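Putative pachytene checkpoint protein 2 (Caenorhabditis elegans, PDB 4XGU) binds and hydrolyses ATP as a hexameric AAA+ protein remodeler, and probably plays a key role in chromosome recombination during meiosis. Local coordinates at residues Y141-Y152 with D314-F325. Sequence-based numbering, arbitrary orientation.
With ADP (adenosine-5'-diphosphate), chain H.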
loop_
_atom_site.group_PDB
_atom_site.type_symbol
_atom_site.label_atom_id
_atom_site.label_comp_id
_atom_site.label_asym_id
_atom_site.label_seq_id
_atom_site.Cartn_x
_atom_site.Cartn_y
_atom_site.Cartn_z
ATOM N N TYR B 141 40.491 -14.670 12.365
ATOM C CA TYR B 141 39.334 -14.773 13.243
ATOM C C TYR B 141 39.726 -15.448 14.550
ATOM O O TYR B 141 40.722 -16.169 14.610
ATOM C CB TYR B 141 38.202 -15.543 12.560
ATOM C CG TYR B 141 37.647 -14.853 11.332
ATOM C CD1 TYR B 141 36.787 -13.770 11.451
ATOM C CD2 TYR B 141 37.979 -15.286 10.054
ATOM C CE1 TYR B 141 36.278 -13.135 10.337
ATOM C CE2 TYR B 141 37.473 -14.657 8.932
ATOM C CZ TYR B 141 36.622 -13.582 9.080
ATOM O OH TYR B 141 36.112 -12.952 7.968
ATOM N N ASP B 142 38.936 -15.212 15.591
ATOM C CA ASP B 142 39.245 -15.714 16.925
ATOM C C ASP B 142 38.283 -16.827 17.338
ATOM O O ASP B 142 38.384 -17.379 18.433
ATOM C CB ASP B 142 39.197 -14.562 17.936
ATOM C CG ASP B 142 39.685 -14.968 19.313
ATOM O OD1 ASP B 142 40.547 -15.869 19.401
ATOM O OD2 ASP B 142 39.203 -14.383 20.307
ATOM N N SER B 143 37.360 -17.170 16.447
ATOM C CA SER B 143 36.272 -18.072 16.802
ATOM C C SER B 143 36.364 -19.440 16.138
ATOM O O SER B 143 35.400 -20.207 16.169
ATOM C CB SER B 143 34.931 -17.429 16.445
ATOM O OG SER B 143 34.882 -17.102 15.068
ATOM N N ASN B 144 37.514 -19.741 15.543
ATOM C CA ASN B 144 37.691 -20.970 14.769
ATOM C C ASN B 144 36.668 -21.061 13.635
ATOM O O ASN B 144 36.327 -22.148 13.170
ATOM C CB ASN B 144 37.599 -22.201 15.678
ATOM C CG ASN B 144 38.398 -23.378 15.149
ATOM O OD1 ASN B 144 37.855 -24.458 14.913
ATOM N ND2 ASN B 144 39.696 -23.171 14.953
ATOM N N LEU B 145 36.198 -19.896 13.197
ATOM C CA LEU B 145 35.198 -19.771 12.142
ATOM C C LEU B 145 35.666 -20.357 10.817
ATOM O O LEU B 145 34.891 -20.999 10.108
ATOM C CB LEU B 145 34.833 -18.296 11.951
ATOM C CG LEU B 145 34.206 -17.877 10.618
ATOM C CD1 LEU B 145 32.784 -18.398 10.494
ATOM C CD2 LEU B 145 34.246 -16.365 10.451
ATOM N N LYS B 146 36.930 -20.119 10.484
ATOM C CA LYS B 146 37.496 -20.585 9.223
ATOM C C LYS B 146 37.438 -22.102 9.136
ATOM O O LYS B 146 37.061 -22.655 8.103
ATOM C CB LYS B 146 38.939 -20.096 9.063
ATOM C CG LYS B 146 39.066 -18.583 8.937
ATOM C CD LYS B 146 40.514 -18.119 9.063
ATOM C CE LYS B 146 41.384 -18.701 7.963
ATOM N NZ LYS B 146 42.821 -18.330 8.137
ATOM N N ASN B 147 37.796 -22.773 10.225
ATOM C CA ASN B 147 37.756 -24.229 10.255
ATOM C C ASN B 147 36.341 -24.767 10.106
ATOM O O ASN B 147 36.124 -25.762 9.415
ATOM C CB ASN B 147 38.376 -24.758 11.549
ATOM C CG ASN B 147 39.879 -24.921 11.449
ATOM O OD1 ASN B 147 40.422 -25.141 10.365
ATOM N ND2 ASN B 147 40.562 -24.819 12.585
ATOM N N GLU B 148 35.382 -24.106 10.748
ATOM C CA GLU B 148 34.001 -24.581 10.746
ATOM C C GLU B 148 33.390 -24.518 9.351
ATOM O O GLU B 148 32.775 -25.479 8.890
ATOM C CB GLU B 148 33.152 -23.769 11.727
ATOM C CG GLU B 148 33.613 -23.868 13.171
ATOM C CD GLU B 148 32.769 -23.029 14.113
ATOM O OE1 GLU B 148 33.204 -22.806 15.264
ATOM O OE2 GLU B 148 31.673 -22.592 13.705
ATOM N N VAL B 149 33.566 -23.381 8.685
ATOM C CA VAL B 149 33.050 -23.192 7.333
ATOM C C VAL B 149 33.741 -24.126 6.342
ATOM O O VAL B 149 33.084 -24.786 5.534
ATOM C CB VAL B 149 33.229 -21.738 6.868
ATOM C CG1 VAL B 149 32.880 -21.603 5.395
ATOM C CG2 VAL B 149 32.375 -20.806 7.712
ATOM N N MET B 150 35.067 -24.176 6.422
ATOM C CA MET B 150 35.879 -25.024 5.554
ATOM C C MET B 150 35.442 -26.490 5.583
ATOM O O MET B 150 35.161 -27.082 4.539
ATOM C CB MET B 150 37.354 -24.914 5.954
ATOM C CG MET B 150 38.304 -25.774 5.140
ATOM S SD MET B 150 38.407 -25.261 3.415
ATOM C CE MET B 150 39.817 -26.226 2.873
ATOM N N SER B 151 35.374 -27.069 6.778
ATOM C CA SER B 151 35.061 -28.489 6.911
ATOM C C SER B 151 33.626 -28.803 6.500
ATOM O O SER B 151 33.368 -29.834 5.877
ATOM C CB SER B 151 35.305 -28.961 8.347
ATOM O OG SER B 151 34.391 -28.359 9.243
ATOM N N TYR B 152 32.698 -27.913 6.844
ATOM C CA TYR B 152 31.286 -28.129 6.547
ATOM C C TYR B 152 31.013 -28.076 5.051
ATOM O O TYR B 152 30.339 -28.947 4.504
ATOM C CB TYR B 152 30.418 -27.095 7.269
ATOM C CG TYR B 152 28.939 -27.409 7.263
ATOM C CD1 TYR B 152 28.114 -26.957 6.239
ATOM C CD2 TYR B 152 28.362 -28.149 8.287
ATOM C CE1 TYR B 152 26.760 -27.237 6.235
ATOM C CE2 TYR B 152 27.010 -28.432 8.293
ATOM C CZ TYR B 152 26.214 -27.973 7.265
ATOM O OH TYR B 152 24.866 -28.254 7.264
ATOM N N ASP B 314 21.962 -24.228 3.494
ATOM C CA ASP B 314 22.462 -25.383 4.232
ATOM C C ASP B 314 22.938 -24.941 5.604
ATOM O O ASP B 314 22.633 -25.569 6.619
ATOM C CB ASP B 314 23.611 -26.063 3.484
ATOM C CG ASP B 314 23.131 -27.017 2.414
ATOM O OD1 ASP B 314 22.216 -27.821 2.696
ATOM O OD2 ASP B 314 23.670 -26.962 1.290
ATOM N N ILE B 315 23.696 -23.850 5.619
ATOM C CA ILE B 315 24.247 -23.310 6.850
ATOM C C ILE B 315 24.306 -21.785 6.793
ATOM O O ILE B 315 24.665 -21.204 5.768
ATOM C CB ILE B 315 25.653 -23.880 7.125
ATOM C CG1 ILE B 315 26.247 -23.271 8.396
ATOM C CG2 ILE B 315 26.575 -23.650 5.932
ATOM C CD1 ILE B 315 27.627 -23.787 8.728
ATOM N N VAL B 316 23.927 -21.144 7.893
ATOM C CA VAL B 316 24.014 -19.695 8.005
ATOM C C VAL B 316 25.021 -19.322 9.083
ATOM O O VAL B 316 24.822 -19.627 10.259
ATOM C CB VAL B 316 22.654 -19.068 8.340
ATOM C CG1 VAL B 316 22.796 -17.565 8.511
ATOM C CG2 VAL B 316 21.637 -19.391 7.256
ATOM N N LYS B 317 26.106 -18.669 8.675
ATOM C CA LYS B 317 27.155 -18.271 9.604
ATOM C C LYS B 317 27.205 -16.761 9.800
ATOM O O LYS B 317 27.257 -16.000 8.832
ATOM C CB LYS B 317 28.516 -18.771 9.121
ATOM C CG LYS B 317 28.920 -20.113 9.697
ATOM C CD LYS B 317 29.084 -20.026 11.207
ATOM C CE LYS B 317 29.436 -21.378 11.802
ATOM N NZ LYS B 317 29.635 -21.301 13.276
ATOM N N ASN B 318 27.192 -16.338 11.059
ATOM C CA ASN B 318 27.321 -14.927 11.395
ATOM C C ASN B 318 28.771 -14.551 11.656
ATOM O O ASN B 318 29.426 -15.128 12.521
ATOM C CB ASN B 318 26.465 -14.580 12.615
ATOM C CG ASN B 318 25.041 -14.214 12.241
ATOM O OD1 ASN B 318 24.078 -14.773 12.769
ATOM N ND2 ASN B 318 24.902 -13.266 11.320
ATOM N N VAL B 319 29.270 -13.584 10.896
ATOM C CA VAL B 319 30.632 -13.104 11.072
ATOM C C VAL B 319 30.615 -11.730 11.726
ATOM O O VAL B 319 30.127 -10.762 11.141
ATOM C CB VAL B 319 31.381 -13.025 9.734
ATOM C CG1 VAL B 319 32.858 -12.820 9.976
ATOM C CG2 VAL B 319 31.147 -14.290 8.925
ATOM N N GLY B 320 31.140 -11.646 12.943
ATOM C CA GLY B 320 31.103 -10.401 13.687
ATOM C C GLY B 320 32.348 -9.563 13.485
ATOM O O GLY B 320 33.329 -10.029 12.903
ATOM N N GLN B 321 32.303 -8.319 13.954
ATOM C CA GLN B 321 33.484 -7.465 13.949
ATOM C C GLN B 321 34.544 -8.092 14.849
ATOM O O GLN B 321 34.210 -8.686 15.875
ATOM C CB GLN B 321 33.138 -6.047 14.417
ATOM C CG GLN B 321 32.120 -5.312 13.545
ATOM C CD GLN B 321 32.714 -4.758 12.254
ATOM O OE1 GLN B 321 33.796 -5.161 11.825
ATOM N NE2 GLN B 321 32.001 -3.825 11.630
ATOM N N PRO B 322 35.826 -7.971 14.468
ATOM C CA PRO B 322 36.893 -8.658 15.203
ATOM C C PRO B 322 36.944 -8.265 16.678
ATOM O O PRO B 322 36.722 -7.103 17.013
ATOM C CB PRO B 322 38.165 -8.209 14.476
ATOM C CG PRO B 322 37.792 -6.926 13.809
ATOM C CD PRO B 322 36.359 -7.096 13.411
ATOM N N SER B 323 37.223 -9.234 17.543
ATOM C CA SER B 323 37.359 -8.979 18.974
ATOM C C SER B 323 38.712 -8.351 19.290
ATOM O O SER B 323 39.520 -8.119 18.390
ATOM C CB SER B 323 37.181 -10.274 19.768
ATOM O OG SER B 323 38.081 -11.274 19.318
ATOM N N ASP B 324 38.958 -8.083 20.571
ATOM C CA ASP B 324 40.197 -7.436 20.998
ATOM C C ASP B 324 41.436 -8.250 20.631
ATOM O O ASP B 324 42.457 -7.691 20.230
ATOM C CB ASP B 324 40.171 -7.180 22.507
ATOM C CG ASP B 324 39.121 -6.164 22.906
ATOM O OD1 ASP B 324 38.032 -6.165 22.295
ATOM O OD2 ASP B 324 39.386 -5.363 23.828
ATOM N N PHE B 325 41.342 -9.568 20.768
ATOM C CA PHE B 325 42.440 -10.453 20.395
ATOM C C PHE B 325 42.658 -10.453 18.885
ATOM O O PHE B 325 43.794 -10.476 18.414
ATOM C CB PHE B 325 42.177 -11.878 20.883
ATOM C CG PHE B 325 43.089 -12.909 20.273
ATOM C CD1 PHE B 325 44.324 -13.175 20.830
ATOM C CD2 PHE B 325 42.704 -13.616 19.141
ATOM C CE1 PHE B 325 45.160 -14.121 20.270
ATOM C CE2 PHE B 325 43.538 -14.563 18.578
ATOM C CZ PHE B 325 44.767 -14.816 19.143
HETATM P PB ADP H . 32.698 -7.892 3.296
HETATM O O1B ADP H . 32.412 -8.049 4.768
HETATM O O2B ADP H . 32.491 -9.156 2.497
HETATM O O3B ADP H . 32.084 -6.659 2.669
HETATM P PA ADP H . 35.207 -8.135 2.019
HETATM O O1A ADP H . 35.290 -9.641 2.078
HETATM O O2A ADP H . 34.727 -7.449 0.760
HETATM O O3A ADP H . 34.292 -7.631 3.250
HETATM O "O5'" ADP H . 36.678 -7.571 2.348
HETATM C "C5'" ADP H . 36.916 -6.674 3.428
HETATM C "C4'" ADP H . 38.395 -6.311 3.443
HETATM O "O4'" ADP H . 38.807 -6.038 4.784
HETATM C "C3'" ADP H . 39.254 -7.452 2.925
HETATM O "O3'" ADP H . 39.817 -7.111 1.655
HETATM C "C2'" ADP H . 40.349 -7.646 3.954
HETATM O "O2'" ADP H . 41.586 -7.138 3.446
HETATM C "C1'" ADP H . 39.924 -6.840 5.172
HETATM N N9 ADP H . 39.460 -7.775 6.228
HETATM C C8 ADP H . 38.193 -7.868 6.675
HETATM N N7 ADP H . 38.074 -8.812 7.643
HETATM C C5 ADP H . 39.292 -9.347 7.828
HETATM C C6 ADP H . 39.867 -10.393 8.701
HETATM N N6 ADP H . 39.089 -11.063 9.584
HETATM N N1 ADP H . 41.188 -10.652 8.587
HETATM C C2 ADP H . 41.966 -9.987 7.710
HETATM N N3 ADP H . 41.511 -9.025 6.885
HETATM C C4 ADP H . 40.205 -8.661 6.897
#
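Lys317 and Glu148 join strand 315-318, at the margin of the AAA+ sheet, to the 145-152 part of helix 145-161, which runs nearly antiparallel to it, and illustrate how a largely apolar interface can accommodate a salt bridge. The extended glutamate and the lysine, bent at chi2 (-63°), cross at about a right angle, with NZ a very short 2.5 Å from OE2. Apolar carbons line the lysine's way there, its CG lying 4.0 Å from Val149 CG2. Farther along, Ile315 CD1 sits over one face of the Tyr152 ring, 4.2 Å from its centroid, a CH-pi contact. Near the nucleotide, Val319 CG1 meets Tyr141 CE1 at 3.5 Å. The Tyr141 ring lies between Leu145 CD2, centred over one face, and the adenine amino N6 of ADP over the other, while its hydroxyl is hydrogen-bonded to Thr183 O of the P-loop. Replacing Tyr141 by an alanine would probably leave N6 without its aromatic cover and Thr183 O without this partner. Beyond the adenine, Ser323 OG gives Asp142 OD2 a weak bond of 3.5 Å, and OD1 lies 3.1 Å from Phe325 CD2. One salt bridge, apolar packing and a nucleotide-facing tyrosine thus tie strand and helix to the ADP site.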